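Local coordinates for uncharacterized protein (PDB 3NO2) that is of unknown function but folds into a six-bladed beta-propeller, a scaffold that in other proteins commonly carries binding or catalytic sites, at residues 39-44 with 269-274; 27-31 with 59-63; 128-133 with 168-172; 181-187 with 212-218; 54-58 with 70-74. All coordinates share one frame; numbering follows the deposited sequence.

Contact 1. Residues 39-44 with 269-274; sequences CNSVAA and STICPI
Ser269 OG donates a hydrogen bond to Asn40 OD1 at 2.9 Å, beside the axis of the six-bladed beta-propeller, where the innermost strands of two successive blades run side by side. A second link follows at once: the backbone N of Val42 gives its hydrogen to Thr270 OG1 at 2.9 Å, in a fairly straight bond (163°). Thr270 holds OG1 opposite its own backbone N (chi1 177°), which brings the hydroxyl across to the other strand, and the same oxygen also bonds to Gln217 OE1, so this buried group is gripped on two counts. Further along, Ala44 N donates a long hydrogen bond to Cys272 SG (3.5 Å), a sulfur acceptor taking the place of a carbonyl.

Strands 41-44 and 270-274 are almost exactly parallel, 4° apart with their axes 5.7 Å from each other. They illustrate how neighbouring blades join: backbone N-H groups are met by side chains, while each strand pairs with its own blade, 270-274 with strand 6-10 and 41-44 with strand 50-53. A water is placed to donate to Val42 O and Ile271 O, although it cannot serve every nearby acceptor at once. Apolar packing fills the remainder. Val42 CG2 sits 3.9 Å from Thr270 CG2, and at the far end the CB of Ala44 rests 3.6 Å from Ile274 CG1.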
# COMPACT_ATOMS: atom_id res chain seq x y z
N CYS A 39 -1.84 4.53 -9.49
CA CYS A 39 -2.03 4.69 -8.05
C CYS A 39 -1.94 3.38 -7.31
O CYS A 39 -2.79 2.50 -7.46
CB CYS A 39 -3.37 5.35 -7.74
SG CYS A 39 -3.69 5.49 -5.98
N ASN A 40 -0.85 3.24 -6.54
CA ASN A 40 -0.65 2.11 -5.61
C ASN A 40 -0.68 2.47 -4.15
O ASN A 40 -0.46 1.59 -3.34
CB ASN A 40 0.66 1.38 -5.95
CG ASN A 40 0.55 0.56 -7.23
OD1 ASN A 40 -0.28 -0.39 -7.31
ND2 ASN A 40 1.38 0.87 -8.24
N SER A 41 -0.95 3.74 -3.83
CA SER A 41 -1.07 4.21 -2.46
C SER A 41 -2.13 5.30 -2.34
O SER A 41 -2.06 6.34 -3.00
CB SER A 41 0.24 4.83 -1.98
OG SER A 41 1.26 3.81 -1.88
N VAL A 42 -3.11 5.05 -1.45
CA VAL A 42 -4.06 6.04 -0.96
C VAL A 42 -4.01 6.06 0.56
O VAL A 42 -3.73 5.04 1.20
CB VAL A 42 -5.52 5.77 -1.43
CG1 VAL A 42 -5.63 5.73 -2.95
CG2 VAL A 42 -6.12 4.48 -0.86
N ALA A 43 -4.32 7.21 1.16
CA ALA A 43 -4.34 7.35 2.61
C ALA A 43 -5.26 8.51 2.97
O ALA A 43 -5.48 9.41 2.17
CB ALA A 43 -2.91 7.57 3.15
N ALA A 44 -5.84 8.45 4.16
CA ALA A 44 -6.72 9.50 4.70
C ALA A 44 -6.14 10.05 5.96
O ALA A 44 -5.57 9.32 6.78
CB ALA A 44 -8.11 8.95 4.97
N SER A 269 -5.31 -2.10 -5.19
CA SER A 269 -4.03 -2.46 -4.58
C SER A 269 -3.77 -1.72 -3.29
O SER A 269 -2.81 -2.05 -2.59
CB SER A 269 -2.84 -2.29 -5.52
OG SER A 269 -2.72 -0.94 -5.93
N THR A 270 -4.63 -0.75 -2.92
CA THR A 270 -4.42 0.08 -1.75
C THR A 270 -5.76 0.45 -1.12
O THR A 270 -6.75 0.66 -1.82
CB THR A 270 -3.55 1.32 -2.11
OG1 THR A 270 -3.38 2.20 -0.98
CG2 THR A 270 -4.12 2.13 -3.27
N ILE A 271 -5.74 0.59 0.20
CA ILE A 271 -6.94 0.88 0.99
C ILE A 271 -6.59 1.68 2.22
O ILE A 271 -5.54 1.45 2.80
CB ILE A 271 -7.64 -0.44 1.40
CG1 ILE A 271 -8.93 -0.21 2.14
CG2 ILE A 271 -6.71 -1.34 2.23
CD1 ILE A 271 -9.84 -1.44 2.18
N CYS A 272 -7.51 2.54 2.66
CA CYS A 272 -7.41 3.19 3.96
C CYS A 272 -8.83 3.44 4.48
O CYS A 272 -9.62 4.02 3.75
CB CYS A 272 -6.70 4.59 3.82
SG CYS A 272 -6.15 5.20 5.43
N PRO A 273 -9.13 3.12 5.74
CA PRO A 273 -10.40 3.64 6.30
C PRO A 273 -10.45 5.16 6.25
O PRO A 273 -9.42 5.84 6.39
CB PRO A 273 -10.34 3.16 7.78
CG PRO A 273 -9.48 1.90 7.70
CD PRO A 273 -8.39 2.30 6.72
N ILE A 274 -11.64 5.73 6.01
CA ILE A 274 -11.82 7.19 5.98
C ILE A 274 -13.11 7.56 6.67
O ILE A 274 -14.07 6.80 6.63
CB ILE A 274 -11.75 7.69 4.51
CG1 ILE A 274 -11.70 9.24 4.48
CG2 ILE A 274 -12.93 7.19 3.65
CD1 ILE A 274 -11.31 9.81 3.13
O HOH W 1 -3.57 3.28 3.36

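Contact 2. Residues 27-31 with 59-63; sequences IVWEY and KMITR
Trp29 and Arg63 meet in a cation-pi contact between two successive blades of the propeller, well out from its axis. The guanidinium carbon CZ of Arg63 stands 4.1 Å from the centroid of the five-membered ring of Trp29, over its face; the exact tilt of the group is doubtful, because NH1 is modelled too close to the indole. A bend in the arginine chain at chi2 (59°) helps turn it back over the ring. The salt bridge from Arg63 NH2 to Glu276 OXT, the carboxylate at the C-terminus, probably helps to keep it there.

Ile61 is the third main contributor, and its CD1 methyl serves two aromatic rings in different ways. It lies in the plane of the Trp29 indole, at the edge, 4.0 Å from CH2. It also sits over a face of Tyr31 as a CH-pi contact, 3.7 Å from the ring centroid and 16° off the normal. The methyl is thereby wedged between the rim of one ring and the flat of the other. Lys59, whose ammonium forms a salt bridge with Glu67, reaches the site through water: one molecule accepts from Lys59 NZ at 2.8 Å and hydrogen-bonds with Tyr31 OH at 2.8 Å.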
# COMPACT_ATOMS: atom_id res chain seq x y z
N ILE A 27 -19.92 2.58 -4.22
CA ILE A 27 -18.99 3.72 -4.43
C ILE A 27 -19.79 5.01 -4.21
O ILE A 27 -20.81 5.26 -4.92
CB ILE A 27 -18.39 3.67 -5.84
CG1 ILE A 27 -17.43 2.50 -5.93
CG2 ILE A 27 -17.64 5.00 -6.16
CD1 ILE A 27 -16.77 2.30 -7.32
N VAL A 28 -19.41 5.81 -3.22
CA VAL A 28 -20.12 7.04 -2.91
C VAL A 28 -19.39 8.30 -3.39
O VAL A 28 -19.95 9.39 -3.31
CB VAL A 28 -20.46 7.13 -1.43
CG1 VAL A 28 -21.38 5.94 -1.03
CG2 VAL A 28 -19.22 7.22 -0.55
N TRP A 29 -18.16 8.16 -3.87
CA TRP A 29 -17.33 9.29 -4.29
C TRP A 29 -16.20 8.73 -5.13
O TRP A 29 -15.69 7.62 -4.83
CB TRP A 29 -16.74 9.93 -3.06
CG TRP A 29 -15.73 11.07 -3.26
CD1 TRP A 29 -16.00 12.40 -3.26
CD2 TRP A 29 -14.31 10.95 -3.39
NE1 TRP A 29 -14.82 13.12 -3.40
CE2 TRP A 29 -13.77 12.25 -3.49
CE3 TRP A 29 -13.45 9.87 -3.46
CZ2 TRP A 29 -12.40 12.48 -3.62
CZ3 TRP A 29 -12.07 10.10 -3.60
CH2 TRP A 29 -11.58 11.38 -3.68
N GLU A 30 -15.88 9.42 -6.23
CA GLU A 30 -14.70 9.12 -7.06
C GLU A 30 -13.89 10.39 -7.33
O GLU A 30 -14.39 11.54 -7.19
CB GLU A 30 -15.05 8.45 -8.40
CG GLU A 30 -15.60 7.04 -8.26
CD GLU A 30 -15.87 6.32 -9.57
OE1 GLU A 30 -15.93 7.00 -10.64
OE2 GLU A 30 -16.03 5.07 -9.54
N TYR A 31 -12.64 10.16 -7.72
CA TYR A 31 -11.77 11.24 -8.20
C TYR A 31 -10.91 10.67 -9.32
O TYR A 31 -10.39 9.55 -9.21
CB TYR A 31 -10.91 11.74 -7.05
CG TYR A 31 -10.01 12.92 -7.35
CD1 TYR A 31 -8.73 12.75 -7.87
CD2 TYR A 31 -10.45 14.22 -7.14
CE1 TYR A 31 -7.90 13.81 -8.14
CE2 TYR A 31 -9.62 15.33 -7.41
CZ TYR A 31 -8.34 15.11 -7.92
OH TYR A 31 -7.49 16.16 -8.17
N LYS A 59 -0.15 13.80 -4.24
CA LYS A 59 -0.87 15.01 -3.88
C LYS A 59 -1.86 14.77 -2.77
O LYS A 59 -2.28 13.61 -2.54
CB LYS A 59 -1.53 15.66 -5.05
CG LYS A 59 -2.69 14.91 -5.65
CD LYS A 59 -3.39 15.70 -6.76
CE LYS A 59 -2.48 15.89 -7.99
NZ LYS A 59 -3.10 16.80 -8.98
N MSE A 60 -2.22 15.83 -2.07
CA MSE A 60 -3.28 15.82 -1.06
C MSE A 60 -4.43 16.71 -1.55
O MSE A 60 -4.18 17.81 -2.05
CB MSE A 60 -2.73 16.27 0.31
CG MSE A 60 -3.73 16.11 1.44
SE MSE A 60 -3.07 16.49 3.19
CE MSE A 60 -2.33 14.81 3.56
N ILE A 61 -5.65 16.22 -1.39
CA ILE A 61 -6.87 16.91 -1.78
C ILE A 61 -7.83 16.89 -0.60
O ILE A 61 -7.77 16.05 0.30
CB ILE A 61 -7.53 16.29 -3.03
CG1 ILE A 61 -7.94 14.82 -2.80
CG2 ILE A 61 -6.56 16.35 -4.22
CD1 ILE A 61 -8.77 14.19 -3.95
N THR A 62 -8.79 17.81 -0.66
CA THR A 62 -9.89 17.81 0.29
C THR A 62 -10.89 16.82 -0.15
O THR A 62 -10.95 16.42 -1.29
CB THR A 62 -10.52 19.23 0.36
OG1 THR A 62 -11.14 19.54 -0.89
CG2 THR A 62 -9.53 20.33 0.76
N ARG A 63 -11.82 16.52 0.77
CA ARG A 63 -12.85 15.62 0.50
C ARG A 63 -13.75 16.11 -0.62
O ARG A 63 -14.35 15.30 -1.31
CB ARG A 63 -13.63 15.33 1.79
CG ARG A 63 -14.73 14.32 1.68
CD ARG A 63 -14.27 12.93 1.19
NE ARG A 63 -15.40 12.01 1.26
CZ ARG A 63 -16.45 12.05 0.44
NH1 ARG A 63 -16.51 12.95 -0.54
NH2 ARG A 63 -17.44 11.18 0.60
O HOH W 2 -5.44 15.71 -9.98

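Contact 3. Residues 128-133 with 168-172; sequences RQINKN and FSSAF
Gln129 N donates to Phe168 O at 2.9 Å where residues 128-133 and 168-172 run in nearly the same direction, 22° apart end to end. Beyond this one backbone link the chains diverge, and side chains and water span the widening gap between two propeller blades.

The amide of Gln129 is held at both ends. Its OE1 receives a short bond from Ser169 OG (2.6 Å), and its NE2 bonds to Asn40 O and Gln217 OE1, so the rotation of this buried group is well defined. Asn131, with CG roughly opposite its backbone N (chi1 -152°), directs its amide to the 168-172 chain: OD1 accepts from Lys132 N, while ND2 gives a hydrogen to Ser170 O at 3.0 Å, from 56° above the carbonyl plane. A water bridges the backbone of Gln129 to the Ser170 hydroxyl, taking a hydrogen from Ser170 OG (2.7 Å) and donating to Gln129 O (2.8 Å).

Aromatic rings close the contact at each end. Arg128 crosses Phe168 at about a right angle, its CB and CG both 3.6 Å from CD1, and then carries its guanidinium off to His124 O and a bound citrate, probably from the crystallisation liquor. At the other end CE2 of Phe172 comes within 3.2 Å of Lys132 O and packs on the Asn131 amide.

Each segment belongs to the inner edge of its own blade, with strand 131-132 paired to 138-142 and strand 169-172 to 178-181. Arg83 of strand 78-84 touches Gln129 and Asn131 from the preceding blade, and Phe168 leans on Ala216 of strand 214-220 in the following one.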
# COMPACT_ATOMS: atom_id res chain seq x y z
N ARG A 128 6.92 -0.27 -3.90
CA ARG A 128 5.61 0.35 -3.92
C ARG A 128 5.43 1.10 -2.60
O ARG A 128 5.66 2.34 -2.58
CB ARG A 128 4.51 -0.66 -4.23
CG ARG A 128 4.66 -1.25 -5.62
CD ARG A 128 4.42 -0.24 -6.73
NE ARG A 128 4.62 -0.83 -8.06
CZ ARG A 128 5.76 -0.95 -8.70
NH1 ARG A 128 6.88 -0.48 -8.19
NH2 ARG A 128 5.80 -1.65 -9.83
N GLN A 129 5.08 0.45 -1.49
CA GLN A 129 4.74 1.14 -0.24
C GLN A 129 5.84 0.97 0.82
O GLN A 129 5.93 -0.05 1.49
CB GLN A 129 3.43 0.59 0.33
CG GLN A 129 2.26 0.64 -0.63
CD GLN A 129 0.92 0.51 0.10
OE1 GLN A 129 0.84 0.04 1.24
NE2 GLN A 129 -0.17 0.90 -0.57
N ILE A 130 6.65 2.00 0.98
CA ILE A 130 7.60 2.12 2.06
C ILE A 130 6.84 2.46 3.35
O ILE A 130 5.77 3.05 3.31
CB ILE A 130 8.65 3.18 1.70
CG1 ILE A 130 9.52 2.69 0.54
CG2 ILE A 130 9.51 3.57 2.92
CD1 ILE A 130 10.60 3.71 0.04
N ASN A 131 7.37 2.04 4.48
CA ASN A 131 6.81 2.32 5.79
C ASN A 131 7.96 2.76 6.73
O ASN A 131 9.12 2.69 6.38
CB ASN A 131 6.03 1.09 6.31
CG ASN A 131 4.92 1.46 7.26
OD1 ASN A 131 4.84 2.57 7.78
ND2 ASN A 131 3.99 0.52 7.43
N LYS A 132 7.60 3.26 7.90
CA LYS A 132 8.53 3.78 8.91
C LYS A 132 8.33 2.97 10.19
O LYS A 132 7.20 2.83 10.64
CB LYS A 132 8.24 5.25 9.11
CG LYS A 132 9.27 5.96 10.02
CD LYS A 132 8.99 7.46 10.13
CE LYS A 132 10.03 8.15 10.96
NZ LYS A 132 9.77 9.63 11.05
N ASN A 133 9.42 2.47 10.77
CA ASN A 133 9.30 1.61 11.94
C ASN A 133 9.51 2.43 13.21
O ASN A 133 9.69 3.64 13.17
CB ASN A 133 10.23 0.41 11.82
CG ASN A 133 11.71 0.76 11.86
OD1 ASN A 133 12.12 1.83 12.30
ND2 ASN A 133 12.55 -0.22 11.45
N PHE A 168 5.39 -5.79 -1.70
CA PHE A 168 4.59 -4.61 -2.04
C PHE A 168 4.44 -3.59 -0.92
O PHE A 168 4.35 -2.38 -1.21
CB PHE A 168 3.22 -5.10 -2.53
CG PHE A 168 2.25 -3.99 -2.86
CD1 PHE A 168 2.21 -3.44 -4.13
CD2 PHE A 168 1.39 -3.48 -1.92
CE1 PHE A 168 1.34 -2.39 -4.45
CE2 PHE A 168 0.55 -2.43 -2.24
CZ PHE A 168 0.55 -1.88 -3.48
N SER A 169 4.39 -4.02 0.34
CA SER A 169 4.07 -3.15 1.44
C SER A 169 4.38 -3.84 2.75
O SER A 169 4.62 -5.09 2.75
CB SER A 169 2.59 -2.77 1.38
OG SER A 169 2.25 -1.86 2.43
N SER A 170 4.37 -3.10 3.84
CA SER A 170 4.43 -3.67 5.18
C SER A 170 3.38 -2.96 6.04
O SER A 170 3.02 -1.82 5.78
CB SER A 170 5.82 -3.49 5.78
OG SER A 170 6.17 -2.17 6.02
N ALA A 171 2.95 -3.65 7.08
CA ALA A 171 2.02 -3.06 8.05
C ALA A 171 2.30 -3.66 9.42
O ALA A 171 2.69 -4.82 9.55
CB ALA A 171 0.54 -3.34 7.69
N PHE A 172 2.15 -2.86 10.46
CA PHE A 172 2.51 -3.29 11.80
C PHE A 172 1.34 -3.90 12.55
O PHE A 172 0.17 -3.51 12.39
CB PHE A 172 3.04 -2.08 12.56
CG PHE A 172 4.28 -1.53 11.94
CD1 PHE A 172 5.47 -2.25 11.98
CD2 PHE A 172 4.25 -0.31 11.27
CE1 PHE A 172 6.61 -1.74 11.37
CE2 PHE A 172 5.38 0.18 10.66
CZ PHE A 172 6.54 -0.52 10.70
O HOH W 3 7.19 -1.15 3.75
O HOH W 4 1.38 0.06 9.36

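Contact 4. Residues 181-187 with 212-218; sequences ACGDAHC and LFFVAQL
Phe214 lays its ring over the backbone of Gly183, whose CA sits 3.5 Å from the ring centroid and only 7° off the normal, a CH-pi contact in which the glycine, having no side chain, lies directly on the aromatic face. Phe214 holds CG opposite its backbone N, which carries the ring across to Gly183. Asp184 meets the same ring at its edge: OD1 lies in the ring plane, 3.5 Å from CD2, with the carboxylate turned 82° to it. That carboxylate is positioned from outside by His234, which bonds to OD1, and by Thr166, which bonds to OD2.

Gly183 pairs with Val215 in a single antiparallel hydrogen-bonded bridge. Gly183 N donates to Val215 O at 3.0 Å, and Val215 N returns the bond to Gly183 O at 2.9 Å. The latter oxygen also accepts from His186 N, the two donors reaching it from opposite faces of its plane. Overlapping turns shape the loop, type II' from Cys182 to Ala185 and type I from Gly183 to His186. They bring the imidazole of His186 to Phe213 O, where ND1 donates a short, nearly straight bond (2.7 Å, 173°) within its own ring plane though from above the carbonyl plane. Asp184 O stands over the centre of the imidazole face.

Away from the Phe214 ring, Val215 CG2 packs against the backbone at Cys187 N (3.5 Å), and Ala181 CB rests against Leu218 CG at 3.9 Å. The loop joins strands 178-181 and 187-191 of one blade, whereas strand 214-220 is the innermost of the next and pairs with 226-231, whose Trp231 meets the Phe214 ring edge-to-face.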
# COMPACT_ATOMS: atom_id res chain seq x y z
N ALA A 181 3.41 -7.92 2.54
CA ALA A 181 2.68 -8.40 1.40
C ALA A 181 3.67 -8.81 0.32
O ALA A 181 4.53 -8.01 -0.06
CB ALA A 181 1.78 -7.30 0.85
N CYS A 182 3.57 -10.04 -0.19
CA CYS A 182 4.59 -10.52 -1.15
C CYS A 182 4.14 -10.56 -2.61
O CYS A 182 4.75 -11.22 -3.44
CB CYS A 182 5.21 -11.83 -0.67
SG CYS A 182 6.18 -11.67 0.84
N GLY A 183 3.12 -9.79 -2.96
CA GLY A 183 2.81 -9.55 -4.35
C GLY A 183 2.49 -10.83 -5.10
O GLY A 183 1.59 -11.57 -4.74
N ASP A 184 3.28 -11.11 -6.13
CA ASP A 184 3.10 -12.29 -6.97
C ASP A 184 3.36 -13.63 -6.26
O ASP A 184 2.99 -14.69 -6.81
CB ASP A 184 3.95 -12.22 -8.26
CG ASP A 184 3.57 -11.08 -9.15
OD1 ASP A 184 2.49 -11.04 -9.62
OD2 ASP A 184 4.36 -10.10 -9.33
N ALA A 185 3.94 -13.64 -5.07
CA ALA A 185 4.09 -14.91 -4.36
C ALA A 185 2.77 -15.40 -3.78
O ALA A 185 2.74 -16.49 -3.21
CB ALA A 185 5.13 -14.80 -3.26
N HIS A 186 1.68 -14.64 -3.93
CA HIS A 186 0.36 -15.12 -3.48
C HIS A 186 0.32 -15.38 -2.00
O HIS A 186 -0.40 -16.25 -1.53
CB HIS A 186 -0.10 -16.39 -4.25
CG HIS A 186 0.21 -16.37 -5.72
ND1 HIS A 186 -0.17 -15.34 -6.55
CD2 HIS A 186 0.92 -17.22 -6.49
CE1 HIS A 186 0.25 -15.59 -7.79
NE2 HIS A 186 0.91 -16.74 -7.78
N CYS A 187 1.10 -14.62 -1.24
CA CYS A 187 1.21 -14.84 0.18
C CYS A 187 1.64 -13.55 0.88
O CYS A 187 2.01 -12.54 0.26
CB CYS A 187 2.26 -15.94 0.50
SG CYS A 187 3.97 -15.48 0.13
N LEU A 212 -5.66 -16.14 -3.56
CA LEU A 212 -4.80 -14.94 -3.57
C LEU A 212 -4.06 -14.84 -4.88
O LEU A 212 -3.42 -15.79 -5.32
CB LEU A 212 -3.82 -14.97 -2.42
CG LEU A 212 -4.46 -14.95 -1.00
CD1 LEU A 212 -3.40 -15.13 0.10
CD2 LEU A 212 -5.30 -13.66 -0.76
N PHE A 213 -4.23 -13.67 -5.51
CA PHE A 213 -3.53 -13.33 -6.76
C PHE A 213 -2.28 -12.51 -6.39
O PHE A 213 -1.39 -13.07 -5.76
CB PHE A 213 -4.52 -12.63 -7.68
CG PHE A 213 -5.58 -13.57 -8.20
CD1 PHE A 213 -5.34 -14.30 -9.36
CD2 PHE A 213 -6.71 -13.85 -7.51
CE1 PHE A 213 -6.29 -15.23 -9.84
CE2 PHE A 213 -7.64 -14.77 -7.99
CZ PHE A 213 -7.43 -15.44 -9.12
N PHE A 214 -2.24 -11.20 -6.68
CA PHE A 214 -1.11 -10.38 -6.23
C PHE A 214 -1.52 -9.82 -4.89
O PHE A 214 -2.48 -9.05 -4.79
CB PHE A 214 -0.86 -9.27 -7.26
CG PHE A 214 0.25 -8.32 -6.92
CD1 PHE A 214 0.07 -7.34 -5.97
CD2 PHE A 214 1.47 -8.42 -7.57
CE1 PHE A 214 1.10 -6.48 -5.65
CE2 PHE A 214 2.49 -7.55 -7.28
CZ PHE A 214 2.34 -6.59 -6.32
N VAL A 215 -0.80 -10.19 -3.85
CA VAL A 215 -1.11 -9.75 -2.48
C VAL A 215 -0.52 -8.34 -2.34
O VAL A 215 0.71 -8.16 -2.25
CB VAL A 215 -0.64 -10.70 -1.40
CG1 VAL A 215 -0.91 -10.13 0.00
CG2 VAL A 215 -1.28 -12.06 -1.59
N ALA A 216 -1.41 -7.35 -2.41
CA ALA A 216 -1.09 -5.91 -2.37
C ALA A 216 -1.28 -5.44 -0.91
O ALA A 216 -0.94 -6.15 0.05
CB ALA A 216 -1.85 -5.13 -3.43
N GLN A 217 -1.84 -4.26 -0.67
CA GLN A 217 -1.81 -3.74 0.69
C GLN A 217 -2.58 -4.62 1.66
O GLN A 217 -3.70 -5.09 1.38
CB GLN A 217 -2.35 -2.31 0.75
CG GLN A 217 -2.06 -1.59 2.06
CD GLN A 217 -2.43 -0.13 2.04
OE1 GLN A 217 -2.76 0.42 0.98
NE2 GLN A 217 -2.30 0.54 3.19
N LEU A 218 -1.99 -4.74 2.85
CA LEU A 218 -2.58 -5.39 4.02
C LEU A 218 -2.88 -4.31 5.04
O LEU A 218 -2.01 -3.46 5.31
CB LEU A 218 -1.57 -6.38 4.59
CG LEU A 218 -1.01 -7.43 3.62
CD1 LEU A 218 0.11 -8.23 4.35
CD2 LEU A 218 -2.09 -8.35 3.11

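Contact 5. Residues 54-58 with 70-74; sequences YSKGA and NIAAP
Ala58 and Ile71 form an antiparallel hydrogen-bonded pair: Ala58 N donates to Ile71 O at 2.9 Å, and Ile71 N to Ala58 O at 2.8 Å in an almost linear bond (175°). The next pair, Gly57 with Ala72, is of the non-hydrogen-bonded kind and unusually close, with the two CA atoms 4.0 Å apart. Gly57 is nearly fully extended, and its CA approaches Ile71 O to 3.0 Å, a closeness that the absence of a side chain permits. One step further on, Ala73 N bonds to Lys56 O at 2.9 Å, the donor standing well above the carbonyl plane, as the ladder runs out.

Side chains border this ladder. The Asn70 amide lies at the edge of the Tyr54 ring, the two flat groups nearly coplanar (16° apart), while the side chains cross at about a right angle. Tyr54 holds CG between its backbone N and carbonyl carbon (chi1 61°), which folds the ring back beneath the turn, with Gly57 O 3.3 Å above its plane. The turn itself is drawn together by Tyr54 N, which donates to Gly57 O at 2.9 Å. Ala73 CB packs on Ser55 O.

Farther out, Trp37 stacks on the Tyr54 ring. Ala58 and Ile71 direct their side chains to the same face of the sheet, where both touch Met79 of the following blade. The whole is the open end of the beta hairpin 57-61/67-72, the outer half of the four-stranded antiparallel meander that makes up a propeller blade.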
# COMPACT_ATOMS: atom_id res chain seq x y z
N TYR A 54 0.57 8.78 -7.55
CA TYR A 54 0.09 8.55 -8.90
C TYR A 54 1.20 8.35 -9.93
O TYR A 54 0.98 8.50 -11.14
CB TYR A 54 -0.91 9.62 -9.32
CG TYR A 54 -0.42 11.05 -9.35
CD1 TYR A 54 0.12 11.58 -10.50
CD2 TYR A 54 -0.60 11.90 -8.27
CE1 TYR A 54 0.53 12.90 -10.57
CE2 TYR A 54 -0.18 13.25 -8.33
CZ TYR A 54 0.39 13.71 -9.48
OH TYR A 54 0.78 15.03 -9.60
N SER A 55 2.39 7.97 -9.43
CA SER A 55 3.58 7.66 -10.25
C SER A 55 4.29 8.91 -10.70
O SER A 55 5.47 9.12 -10.41
CB SER A 55 3.30 6.68 -11.40
OG SER A 55 4.54 6.13 -11.84
N LYS A 56 3.57 9.81 -11.34
CA LYS A 56 4.15 11.11 -11.72
C LYS A 56 4.24 12.07 -10.55
O LYS A 56 4.88 13.12 -10.67
CB LYS A 56 3.34 11.74 -12.88
CG LYS A 56 3.31 10.90 -14.15
CD LYS A 56 4.66 10.51 -14.64
CE LYS A 56 4.63 9.89 -16.04
NZ LYS A 56 3.84 8.69 -16.14
N GLY A 57 3.73 11.71 -9.38
CA GLY A 57 3.78 12.60 -8.20
C GLY A 57 2.91 12.06 -7.11
O GLY A 57 2.42 10.92 -7.20
N ALA A 58 2.72 12.84 -6.06
CA ALA A 58 1.77 12.56 -4.97
C ALA A 58 1.10 13.86 -4.62
O ALA A 58 1.74 14.94 -4.71
CB ALA A 58 2.48 11.99 -3.72
N ASN A 70 0.94 19.36 -3.94
CA ASN A 70 1.39 18.36 -4.92
C ASN A 70 2.90 18.35 -4.93
O ASN A 70 3.55 19.42 -4.84
CB ASN A 70 0.91 18.74 -6.31
CG ASN A 70 1.28 17.75 -7.35
OD1 ASN A 70 0.81 16.61 -7.30
ND2 ASN A 70 2.15 18.11 -8.29
N ILE A 71 3.48 17.17 -5.03
CA ILE A 71 4.92 16.99 -5.26
C ILE A 71 5.10 16.12 -6.49
O ILE A 71 4.61 14.98 -6.53
CB ILE A 71 5.61 16.38 -4.06
CG1 ILE A 71 5.45 17.31 -2.84
CG2 ILE A 71 7.13 16.09 -4.40
CD1 ILE A 71 6.02 16.66 -1.51
N ALA A 72 5.80 16.63 -7.51
CA ALA A 72 6.11 15.87 -8.70
C ALA A 72 7.29 14.94 -8.48
O ALA A 72 8.28 15.31 -7.80
CB ALA A 72 6.41 16.84 -9.85
N ALA A 73 7.24 13.74 -9.03
CA ALA A 73 8.43 12.90 -9.16
C ALA A 73 9.31 13.47 -10.27
O ALA A 73 8.79 13.93 -11.28
CB ALA A 73 8.07 11.50 -9.47
N PRO A 74 10.63 13.38 -10.13
CA PRO A 74 11.49 13.75 -11.24
C PRO A 74 11.30 12.87 -12.45
O PRO A 74 10.77 11.78 -12.34
CB PRO A 74 12.91 13.59 -10.65
CG PRO A 74 12.74 13.69 -9.19
CD PRO A 74 11.40 13.05 -8.92

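In the fold
Contacts 1, 3 and 4 lie nearer the axis and are largely buried; contacts 2 and 5, whose centres lie about 17 and 16 Å from the centre of the chain, are only partly so. Four join successive blades, whereas contact 5 lies within one blade and forms an antiparallel ladder. Contacts 1 and 3 rely largely on side-chain groups and water instead, contact 3 keeping one backbone bond; contact 4 keeps a single bridge, and contact 2 uses aromatic and cation-pi packing. Contacts 1, 3 and 4 meet at Gln217 OE1; contacts 2 and 5 share strand 57-61. Contacts 1 and 2 both link the blade closed by the chain ends to its successor, near the axis and farther out.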